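Local structure of putative methyltransferase (Porphyromonas gingivalis, 3LL7) at residues V352-R357 and R380-D385; A363-R368 and I375-R380; C367-L372 and G399-L404. The protein is a putative methyltransferase that probably transfers methyl groups from S-adenosylmethionine to a substrate that remains unidentified. All blocks are in the same frame, centred on the assembly; numbering follows the deposited sequence.

In the fold
All three contacts lie in the C-terminal, THUMP-like part of the chain. After strand 337-347 the chain turns through 352-357, then forms edge strand 364-368, helix 374-381 and strand 389-395, a beta-alpha-beta unit, before strand 401-408 runs back antiparallel. Interaction 1 closes the loop from 352-357 to the C-terminal end of the helix. Interaction 2, nested inside it, closes the short connection between edge strand and helix. Interaction 3 closes the longer path from the strand's end through helix and strand 389-395 to 399-404, so its segments alternate with those of interaction 1. Leu377 of interaction 2 touches Phe370 and Leu403, while Leu356 of interaction 1 touches Leu403 of interaction 3.

Interaction 1: V352-R357 and R380-D385; sequences VLKQLR and RSKMAD
The C-terminal end of helix 374-381 packs against the turn 352-357, with Lys354 and Leu353 meeting Arg380 and Ser381 on its last turn. Lys354 bends at chi2 (-69°) and chi4 (-58°), which brings NZ round to Arg380 O; this hydrogen bond, 2.7 Å from NZ to O, lies in the carbonyl plane on a lone pair. A lysine suits the place, since carbonyls at a helix C terminus probably attract positive charge. Ser381 is small enough for the backbones to draw close: its CB lies 3.2 Å from Leu353 O. Its hydroxyl turns back to Leu377 O in the helix. The Leu353 side chain lies alongside that of Arg380, CD1 3.8 Å from Arg380 CB.

Farther on, Arg357 lies across Lys382, the first residue beyond the helix. Lys382 CB lies over one face of the guanidinium, toward its rim, while Arg357 NH2 bonds in plane to Lys354 O (3.3 Å), tying the turn together. The methyl CE of Met383, a selenomethionine, lies 3.3 Å from Leu356 O and 3.8 Å from Leu356 CB, and both side chains continue onto Leu391 of the sheet. Positive phi at Lys382 is a familiar way for an alpha-helix to end.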
loop_
_atom_site.group_PDB
_atom_site.type_symbol
_atom_site.label_atom_id
_atom_site.label_comp_id
_atom_site.label_asym_id
_atom_site.label_seq_id
_atom_site.Cartn_x
_atom_site.Cartn_y
_atom_site.Cartn_z
ATOM N N VAL A 352 7.216 38.135 -4.685
ATOM C CA VAL A 352 8.146 37.325 -5.507
ATOM C C VAL A 352 7.451 36.404 -6.495
ATOM O O VAL A 352 8.056 35.976 -7.489
ATOM C CB VAL A 352 9.188 36.468 -4.696
ATOM C CG1 VAL A 352 9.941 37.314 -3.692
ATOM C CG2 VAL A 352 8.510 35.279 -4.061
ATOM N N LEU A 353 6.200 36.054 -6.223
ATOM C CA LEU A 353 5.448 35.117 -7.072
ATOM C C LEU A 353 5.469 35.467 -8.550
ATOM O O LEU A 353 5.777 34.604 -9.395
ATOM C CB LEU A 353 3.987 35.002 -6.596
ATOM C CG LEU A 353 3.725 34.258 -5.275
ATOM C CD1 LEU A 353 2.264 34.571 -4.787
ATOM C CD2 LEU A 353 3.936 32.759 -5.412
ATOM N N LYS A 354 5.152 36.717 -8.900
ATOM C CA LYS A 354 5.154 37.074 -10.330
ATOM C C LYS A 354 6.565 37.187 -10.898
ATOM O O LYS A 354 6.759 37.265 -12.121
ATOM C CB LYS A 354 4.299 38.318 -10.621
ATOM C CG LYS A 354 2.779 38.103 -10.460
ATOM C CD LYS A 354 2.160 37.178 -11.518
ATOM C CE LYS A 354 0.627 37.137 -11.383
ATOM N NZ LYS A 354 0.157 36.677 -10.003
ATOM N N GLN A 355 7.577 37.136 -10.028
ATOM C CA GLN A 355 8.937 37.197 -10.535
ATOM C C GLN A 355 9.516 35.844 -10.845
ATOM O O GLN A 355 10.587 35.759 -11.453
ATOM C CB GLN A 355 9.850 37.894 -9.539
ATOM C CG GLN A 355 9.550 39.361 -9.357
ATOM C CD GLN A 355 10.644 40.042 -8.579
ATOM O OE1 GLN A 355 11.805 40.093 -9.013
ATOM N NE2 GLN A 355 10.297 40.540 -7.393
ATOM N N LEU A 356 8.844 34.755 -10.424
ATOM C CA LEU A 356 9.473 33.441 -10.561
ATOM C C LEU A 356 9.741 32.966 -11.945
ATOM O O LEU A 356 10.699 32.208 -12.153
ATOM C CB LEU A 356 8.681 32.338 -9.803
ATOM C CG LEU A 356 8.607 32.487 -8.305
ATOM C CD1 LEU A 356 7.742 31.290 -7.791
ATOM C CD2 LEU A 356 10.008 32.480 -7.649
ATOM N N ARG A 357 8.967 33.427 -12.930
ATOM C CA ARG A 357 9.259 33.054 -14.311
ATOM C C ARG A 357 10.623 33.584 -14.748
ATOM O O ARG A 357 11.190 33.103 -15.726
ATOM C CB ARG A 357 8.175 33.548 -15.264
ATOM C CG ARG A 357 6.870 32.745 -15.208
ATOM C CD ARG A 357 5.802 33.519 -15.953
ATOM N NE ARG A 357 5.571 34.725 -15.173
ATOM C CZ ARG A 357 4.881 35.798 -15.540
ATOM N NH1 ARG A 357 4.264 35.849 -16.707
ATOM N NH2 ARG A 357 4.799 36.827 -14.684
ATOM N N ARG A 380 -0.326 31.349 -9.277
ATOM C CA ARG A 380 0.005 32.723 -8.922
ATOM C C ARG A 380 1.336 33.169 -9.531
ATOM O O ARG A 380 1.518 34.354 -9.783
ATOM C CB ARG A 380 -0.007 32.902 -7.403
ATOM C CG ARG A 380 -1.457 32.655 -6.834
ATOM C CD ARG A 380 -1.509 32.620 -5.312
ATOM N NE ARG A 380 -2.775 32.005 -4.862
ATOM C CZ ARG A 380 -3.366 32.219 -3.679
ATOM N NH1 ARG A 380 -2.832 33.058 -2.790
ATOM N NH2 ARG A 380 -4.509 31.601 -3.391
ATOM N N SER A 381 2.239 32.226 -9.777
ATOM C CA SER A 381 3.505 32.553 -10.471
ATOM C C SER A 381 3.439 32.400 -12.002
ATOM O O SER A 381 4.350 32.851 -12.700
ATOM C CB SER A 381 4.652 31.698 -9.929
ATOM O OG SER A 381 4.424 30.318 -10.183
ATOM N N LYS A 382 2.371 31.790 -12.509
ATOM C CA LYS A 382 2.220 31.463 -13.943
ATOM C C LYS A 382 3.333 30.549 -14.457
ATOM O O LYS A 382 3.733 30.618 -15.614
ATOM C CB LYS A 382 2.053 32.745 -14.786
ATOM C CG LYS A 382 0.773 33.545 -14.366
ATOM C CD LYS A 382 0.640 34.932 -15.041
ATOM C CE LYS A 382 0.872 34.878 -16.509
ATOM N NZ LYS A 382 -0.177 34.077 -17.204
HETATM N N MSE A 383 3.789 29.641 -13.597
HETATM C CA MSE A 383 4.948 28.821 -13.919
HETATM C C MSE A 383 4.529 27.644 -14.788
HETATM O O MSE A 383 3.648 26.878 -14.436
HETATM C CB MSE A 383 5.593 28.330 -12.615
HETATM C CG MSE A 383 6.734 27.386 -12.813
HETATM SE SE MSE A 383 8.200 28.250 -13.727
HETATM C CE MSE A 383 8.435 29.789 -12.576
ATOM N N ALA A 384 5.162 27.489 -15.935
ATOM C CA ALA A 384 4.893 26.318 -16.774
ATOM C C ALA A 384 5.362 25.055 -16.055
ATOM O O ALA A 384 6.356 25.104 -15.322
ATOM C CB ALA A 384 5.629 26.469 -18.087
ATOM N N ASP A 385 4.656 23.945 -16.258
ATOM C CA ASP A 385 5.100 22.676 -15.714
ATOM C C ASP A 385 6.098 22.038 -16.664
ATOM O O ASP A 385 6.327 22.544 -17.773
ATOM C CB ASP A 385 3.923 21.742 -15.436
ATOM C CG ASP A 385 3.155 21.398 -16.678
ATOM O OD1 ASP A 385 3.577 21.842 -17.770
ATOM O OD2 ASP A 385 2.130 20.691 -16.561
#

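Interaction 2: A363-R368 and I375-R380; sequences ASISCR and IELRQR. With EDO (1,2-ethanediol), chain C.
Ala363 O receives two hydrogen bonds from the end of Arg378. NH2 donates at 2.8 Å to Ala363 O, in the carbonyl plane on a lone pair, and NH1 donates to the same oxygen at 3.1 Å from a direction nearly along the C=O axis. The oxygen lies almost exactly in the guanidinium plane, so the forked grip helps fix the rotation of the group. Arg378 sets out from the helix with CG anti to the backbone N (chi1 -177°) and bends at chi3, a long reach that carries its charge to the start of strand 364-368.

The neighbouring edge, formed by NE and NH2, holds a 1,2-ethanediol molecule, probably from the crystallisation liquor. NE bonds to its O1 at 2.8 Å, and NH2 points almost straight at its O2 (3.0 Å). Met383 O takes a further bond from NH1. Over one face sits Ile365 CD1, 3.6 Å above the centre of the plane, where an apolar methyl can cover the group without competing for its N-H bonds.

Deeper in, the other branch of Ile365 meets the helix: CG2 presses on Leu377 CD2 at 3.5 Å, closer than usual for two carbons. The same CD2 also touches Cys367 SG at 3.9 Å. Alternation along the strand turns Ile365 and Cys367 to the helix, while the serines between and before them face away. This is the strand-to-helix packing of a beta-alpha-beta unit, completed by strand 389-395.

Ile365, Leu377 and Cys367 thus make the apolar part of the interface, and Arg378 borders it: in the crystal all five guanidinium N-H groups have acceptors, three bonds going to backbone carbonyls and two to the ethanediol, whose place water might take in solution.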
loop_
_atom_site.group_PDB
_atom_site.type_symbol
_atom_site.label_atom_id
_atom_site.label_comp_id
_atom_site.label_asym_id
_atom_site.label_seq_id
_atom_site.Cartn_x
_atom_site.Cartn_y
_atom_site.Cartn_z
ATOM N N ALA A 363 8.969 24.325 -14.247
ATOM C CA ALA A 363 9.354 23.516 -13.082
ATOM C C ALA A 363 8.224 22.682 -12.521
ATOM O O ALA A 363 7.073 23.031 -12.656
ATOM C CB ALA A 363 9.909 24.412 -11.955
ATOM N N SER A 364 8.582 21.584 -11.859
ATOM C CA SER A 364 7.682 20.898 -10.946
ATOM C C SER A 364 7.630 21.754 -9.691
ATOM O O SER A 364 8.574 22.476 -9.408
ATOM C CB SER A 364 8.254 19.515 -10.583
ATOM O OG SER A 364 8.326 18.725 -11.774
ATOM N N ILE A 365 6.511 21.708 -8.974
ATOM C CA ILE A 365 6.379 22.490 -7.720
ATOM C C ILE A 365 5.973 21.574 -6.578
ATOM O O ILE A 365 5.026 20.762 -6.724
ATOM C CB ILE A 365 5.369 23.626 -7.873
ATOM C CG1 ILE A 365 5.935 24.631 -8.906
ATOM C CG2 ILE A 365 5.073 24.328 -6.478
ATOM C CD1 ILE A 365 4.898 25.676 -9.409
ATOM N N SER A 366 6.683 21.719 -5.456
ATOM C CA SER A 366 6.358 20.982 -4.236
ATOM C C SER A 366 6.316 21.963 -3.070
ATOM O O SER A 366 6.859 23.082 -3.156
ATOM C CB SER A 366 7.402 19.865 -3.985
ATOM O OG SER A 366 7.241 18.806 -4.936
ATOM N N CYS A 367 5.630 21.564 -2.002
ATOM C CA CYS A 367 5.585 22.355 -0.772
ATOM C C CYS A 367 5.748 21.458 0.443
ATOM O O CYS A 367 5.194 20.326 0.467
ATOM C CB CYS A 367 4.253 23.101 -0.686
ATOM S SG CYS A 367 4.152 24.417 -1.888
ATOM N N ARG A 368 6.544 21.919 1.401
ATOM C CA ARG A 368 6.719 21.247 2.699
ATOM C C ARG A 368 6.755 22.313 3.758
ATOM O O ARG A 368 7.845 22.834 4.069
ATOM C CB ARG A 368 8.018 20.417 2.785
ATOM C CG ARG A 368 8.105 19.232 1.811
ATOM C CD ARG A 368 7.204 18.097 2.273
ATOM N NE ARG A 368 7.174 17.029 1.285
ATOM C CZ ARG A 368 6.266 16.071 1.257
ATOM N NH1 ARG A 368 5.308 16.033 2.197
ATOM N NH2 ARG A 368 6.322 15.141 0.298
ATOM N N ILE A 375 -0.460 23.947 -6.250
ATOM C CA ILE A 375 -1.245 24.475 -7.376
ATOM C C ILE A 375 -1.445 25.993 -7.265
ATOM O O ILE A 375 -1.410 26.702 -8.271
ATOM C CB ILE A 375 -2.595 23.712 -7.563
ATOM C CG1 ILE A 375 -3.257 24.065 -8.907
ATOM C CG2 ILE A 375 -3.559 23.937 -6.416
ATOM C CD1 ILE A 375 -2.316 23.886 -10.098
ATOM N N GLU A 376 -1.606 26.485 -6.043
ATOM C CA GLU A 376 -1.682 27.933 -5.830
ATOM C C GLU A 376 -0.368 28.626 -6.191
ATOM O O GLU A 376 -0.367 29.669 -6.856
ATOM C CB GLU A 376 -2.026 28.242 -4.362
ATOM C CG GLU A 376 -3.461 27.905 -4.061
ATOM C CD GLU A 376 -3.823 27.913 -2.573
ATOM O OE1 GLU A 376 -2.911 27.897 -1.706
ATOM O OE2 GLU A 376 -5.045 27.902 -2.282
ATOM N N LEU A 377 0.746 28.053 -5.737
ATOM C CA LEU A 377 2.080 28.548 -6.143
ATOM C C LEU A 377 2.219 28.576 -7.669
ATOM O O LEU A 377 2.665 29.572 -8.234
ATOM C CB LEU A 377 3.167 27.685 -5.482
ATOM C CG LEU A 377 4.654 28.047 -5.499
ATOM C CD1 LEU A 377 4.876 29.512 -5.161
ATOM C CD2 LEU A 377 5.330 27.122 -4.389
ATOM N N ARG A 378 1.805 27.500 -8.341
ATOM C CA ARG A 378 1.851 27.455 -9.781
ATOM C C ARG A 378 1.014 28.548 -10.447
ATOM O O ARG A 378 1.491 29.271 -11.349
ATOM C CB ARG A 378 1.416 26.086 -10.311
ATOM C CG ARG A 378 1.563 26.070 -11.847
ATOM C CD ARG A 378 1.475 24.688 -12.470
ATOM N NE ARG A 378 2.424 23.703 -11.929
ATOM C CZ ARG A 378 3.737 23.643 -12.189
ATOM N NH1 ARG A 378 4.356 24.547 -12.962
ATOM N NH2 ARG A 378 4.440 22.654 -11.652
ATOM N N GLN A 379 -0.246 28.660 -10.041
ATOM C CA GLN A 379 -1.117 29.599 -10.729
ATOM C C GLN A 379 -0.759 31.054 -10.491
ATOM O O GLN A 379 -0.868 31.888 -11.409
ATOM C CB GLN A 379 -2.595 29.330 -10.423
ATOM C CG GLN A 379 -3.080 27.994 -11.015
ATOM C CD GLN A 379 -4.592 27.825 -10.972
ATOM O OE1 GLN A 379 -5.339 28.804 -10.927
ATOM N NE2 GLN A 379 -5.047 26.567 -11.049
ATOM N N ARG A 380 -0.326 31.349 -9.277
ATOM C CA ARG A 380 0.005 32.723 -8.922
ATOM C C ARG A 380 1.336 33.169 -9.531
ATOM O O ARG A 380 1.518 34.354 -9.783
ATOM C CB ARG A 380 -0.007 32.902 -7.403
ATOM C CG ARG A 380 -1.457 32.655 -6.834
ATOM C CD ARG A 380 -1.509 32.620 -5.312
ATOM N NE ARG A 380 -2.775 32.005 -4.862
ATOM C CZ ARG A 380 -3.366 32.219 -3.679
ATOM N NH1 ARG A 380 -2.832 33.058 -2.790
ATOM N NH2 ARG A 380 -4.509 31.601 -3.391
HETATM C C1 EDO C . 1.207 21.763 -8.759
HETATM O O1 EDO C . 0.880 22.220 -10.075
HETATM C C2 EDO C . 2.121 20.544 -8.818
HETATM O O2 EDO C . 3.114 20.662 -9.850
#

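Interaction 3: C367-L372 and G399-L404; sequences CRNFPL and GKKVLL. With EDO (1,2-ethanediol), chain B; FMT (formic acid), chain J.
Asn369 approaches Lys401 where edge strand 364-368 gives way to the loop leading to helix 374-381, within a beta-alpha-beta unit; the contact reaches past the unit's second strand, 389-395, which lies between them in the sheet, to strand 401-408. Asparagine tolerates the positive phi (71°) adopted here. Its OD1 lies 3.7 Å from Lys401 NZ, and the two side chains share a formic acid molecule, probably from the crystallisation liquor. Asn369 ND2 donates to O1 of the acid at 3.1 Å, whereas the bond from Lys401 NZ to that oxygen is weak. Both polar ends have protein partners too: Ser323 OG for the amide and Thr395 OG1 for the lysine.

Next comes Phe370, whose backbone N and O both bond to O2 of a 1,2-ethanediol, another likely guest from the crystallisation liquor. CG anti to the backbone N (chi1 -162°) carries the ring toward strand 401-408. CE1 comes within 3.5 Å of Val402 O, and CZ meets Leu403 CD2 at 4.0 Å, the two side chains crossing at about a right angle. A large flat group suits this site, because it spans from the loop to strand 401-408 and also packs edge-to-face with Phe348.

Pro371 then folds over its neighbour, its CD 3.4 Å above the plane of the Phe370 ring and offset toward the rim. The rigid proline ring also gives the lysine's aliphatic chain a surface to lie along. Bent at chi2 (-66°) and extended thereafter, Lys401 slides past Pro371 in the opposite direction, its CD 3.9 Å from Pro371 CD.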
loop_
_atom_site.group_PDB
_atom_site.type_symbol
_atom_site.label_atom_id
_atom_site.label_comp_id
_atom_site.label_asym_id
_atom_site.label_seq_id
_atom_site.Cartn_x
_atom_site.Cartn_y
_atom_site.Cartn_z
ATOM N N CYS A 367 5.630 21.564 -2.002
ATOM C CA CYS A 367 5.585 22.355 -0.772
ATOM C C CYS A 367 5.748 21.458 0.443
ATOM O O CYS A 367 5.194 20.326 0.467
ATOM C CB CYS A 367 4.253 23.101 -0.686
ATOM S SG CYS A 367 4.152 24.417 -1.888
ATOM N N ARG A 368 6.544 21.919 1.401
ATOM C CA ARG A 368 6.719 21.247 2.699
ATOM C C ARG A 368 6.755 22.313 3.758
ATOM O O ARG A 368 7.845 22.834 4.069
ATOM C CB ARG A 368 8.018 20.417 2.785
ATOM C CG ARG A 368 8.105 19.232 1.811
ATOM C CD ARG A 368 7.204 18.097 2.273
ATOM N NE ARG A 368 7.174 17.029 1.285
ATOM C CZ ARG A 368 6.266 16.071 1.257
ATOM N NH1 ARG A 368 5.308 16.033 2.197
ATOM N NH2 ARG A 368 6.322 15.141 0.298
ATOM N N ASN A 369 5.581 22.586 4.327
ATOM C CA ASN A 369 5.355 23.642 5.326
ATOM C C ASN A 369 5.452 25.033 4.681
ATOM O O ASN A 369 6.513 25.684 4.679
ATOM C CB ASN A 369 6.293 23.469 6.530
ATOM C CG ASN A 369 5.954 24.387 7.677
ATOM O OD1 ASN A 369 4.854 24.958 7.726
ATOM N ND2 ASN A 369 6.891 24.549 8.613
ATOM N N PHE A 370 4.334 25.454 4.086
ATOM C CA PHE A 370 4.320 26.640 3.241
ATOM C C PHE A 370 2.862 27.132 3.175
ATOM O O PHE A 370 1.943 26.296 3.175
ATOM C CB PHE A 370 4.845 26.291 1.836
ATOM C CG PHE A 370 5.272 27.477 1.039
ATOM C CD1 PHE A 370 6.402 28.196 1.388
ATOM C CD2 PHE A 370 4.495 27.901 -0.058
ATOM C CE1 PHE A 370 6.773 29.344 0.636
ATOM C CE2 PHE A 370 4.858 29.019 -0.816
ATOM C CZ PHE A 370 5.988 29.741 -0.455
ATOM N N PRO A 371 2.654 28.459 3.081
ATOM C CA PRO A 371 1.257 28.946 3.198
ATOM C C PRO A 371 0.409 28.741 1.928
ATOM O O PRO A 371 -0.827 28.925 1.983
ATOM C CB PRO A 371 1.435 30.430 3.507
ATOM C CG PRO A 371 2.742 30.793 2.831
ATOM C CD PRO A 371 3.613 29.574 3.192
ATOM N N LEU A 372 1.053 28.407 0.808
ATOM C CA LEU A 372 0.314 28.127 -0.438
ATOM C C LEU A 372 0.402 26.640 -0.760
ATOM O O LEU A 372 1.387 26.000 -0.394
ATOM C CB LEU A 372 0.912 28.916 -1.605
ATOM C CG LEU A 372 0.896 30.462 -1.435
ATOM C CD1 LEU A 372 1.624 31.089 -2.602
ATOM C CD2 LEU A 372 -0.518 31.000 -1.288
ATOM N N GLY A 399 11.495 30.278 11.089
ATOM C CA GLY A 399 10.150 30.578 10.606
ATOM C C GLY A 399 10.111 31.296 9.263
ATOM O O GLY A 399 9.016 31.601 8.763
ATOM N N LYS A 400 11.272 31.612 8.680
ATOM C CA LYS A 400 11.269 32.334 7.400
ATOM C C LYS A 400 10.830 31.412 6.268
ATOM O O LYS A 400 11.345 30.310 6.109
ATOM C CB LYS A 400 12.631 32.938 7.067
ATOM C CG LYS A 400 13.057 34.076 8.026
ATOM C CD LYS A 400 14.430 34.615 7.598
ATOM C CE LYS A 400 14.823 35.849 8.376
ATOM N NZ LYS A 400 15.009 35.507 9.808
ATOM N N LYS A 401 9.864 31.891 5.481
ATOM C CA LYS A 401 9.379 31.142 4.357
ATOM C C LYS A 401 10.288 31.423 3.190
ATOM O O LYS A 401 10.657 32.603 2.935
ATOM C CB LYS A 401 7.934 31.599 4.007
ATOM C CG LYS A 401 6.899 31.541 5.179
ATOM C CD LYS A 401 6.602 30.099 5.657
ATOM C CE LYS A 401 5.881 30.025 7.055
ATOM N NZ LYS A 401 5.524 28.592 7.505
ATOM N N VAL A 402 10.585 30.367 2.433
ATOM C CA VAL A 402 11.518 30.464 1.307
ATOM C C VAL A 402 11.014 29.625 0.161
ATOM O O VAL A 402 10.229 28.686 0.360
ATOM C CB VAL A 402 12.954 29.960 1.702
ATOM C CG1 VAL A 402 13.555 30.862 2.790
ATOM C CG2 VAL A 402 12.944 28.467 2.175
ATOM N N LEU A 403 11.511 29.940 -1.034
ATOM C CA LEU A 403 11.388 29.057 -2.197
ATOM C C LEU A 403 12.770 28.560 -2.551
ATOM O O LEU A 403 13.752 29.347 -2.598
ATOM C CB LEU A 403 10.793 29.823 -3.422
ATOM C CG LEU A 403 9.291 30.151 -3.229
ATOM C CD1 LEU A 403 8.818 31.196 -4.248
ATOM C CD2 LEU A 403 8.492 28.893 -3.430
ATOM N N LEU A 404 12.866 27.251 -2.768
ATOM C CA LEU A 404 14.136 26.665 -3.240
ATOM C C LEU A 404 13.989 26.252 -4.681
ATOM O O LEU A 404 13.009 25.587 -5.053
ATOM C CB LEU A 404 14.513 25.425 -2.405
ATOM C CG LEU A 404 14.389 25.512 -0.866
ATOM C CD1 LEU A 404 14.782 24.134 -0.257
ATOM C CD2 LEU A 404 15.320 26.633 -0.346
HETATM C C1 EDO B . 2.208 21.262 3.656
HETATM O O1 EDO B . 3.444 20.606 3.904
HETATM C C2 EDO B . 2.466 22.738 3.393
HETATM O O2 EDO B . 1.974 23.512 4.477
HETATM C C FMT J . 5.391 26.524 11.254
HETATM O O1 FMT J . 6.025 27.005 10.311
HETATM O O2 FMT J . 4.882 25.401 11.252
#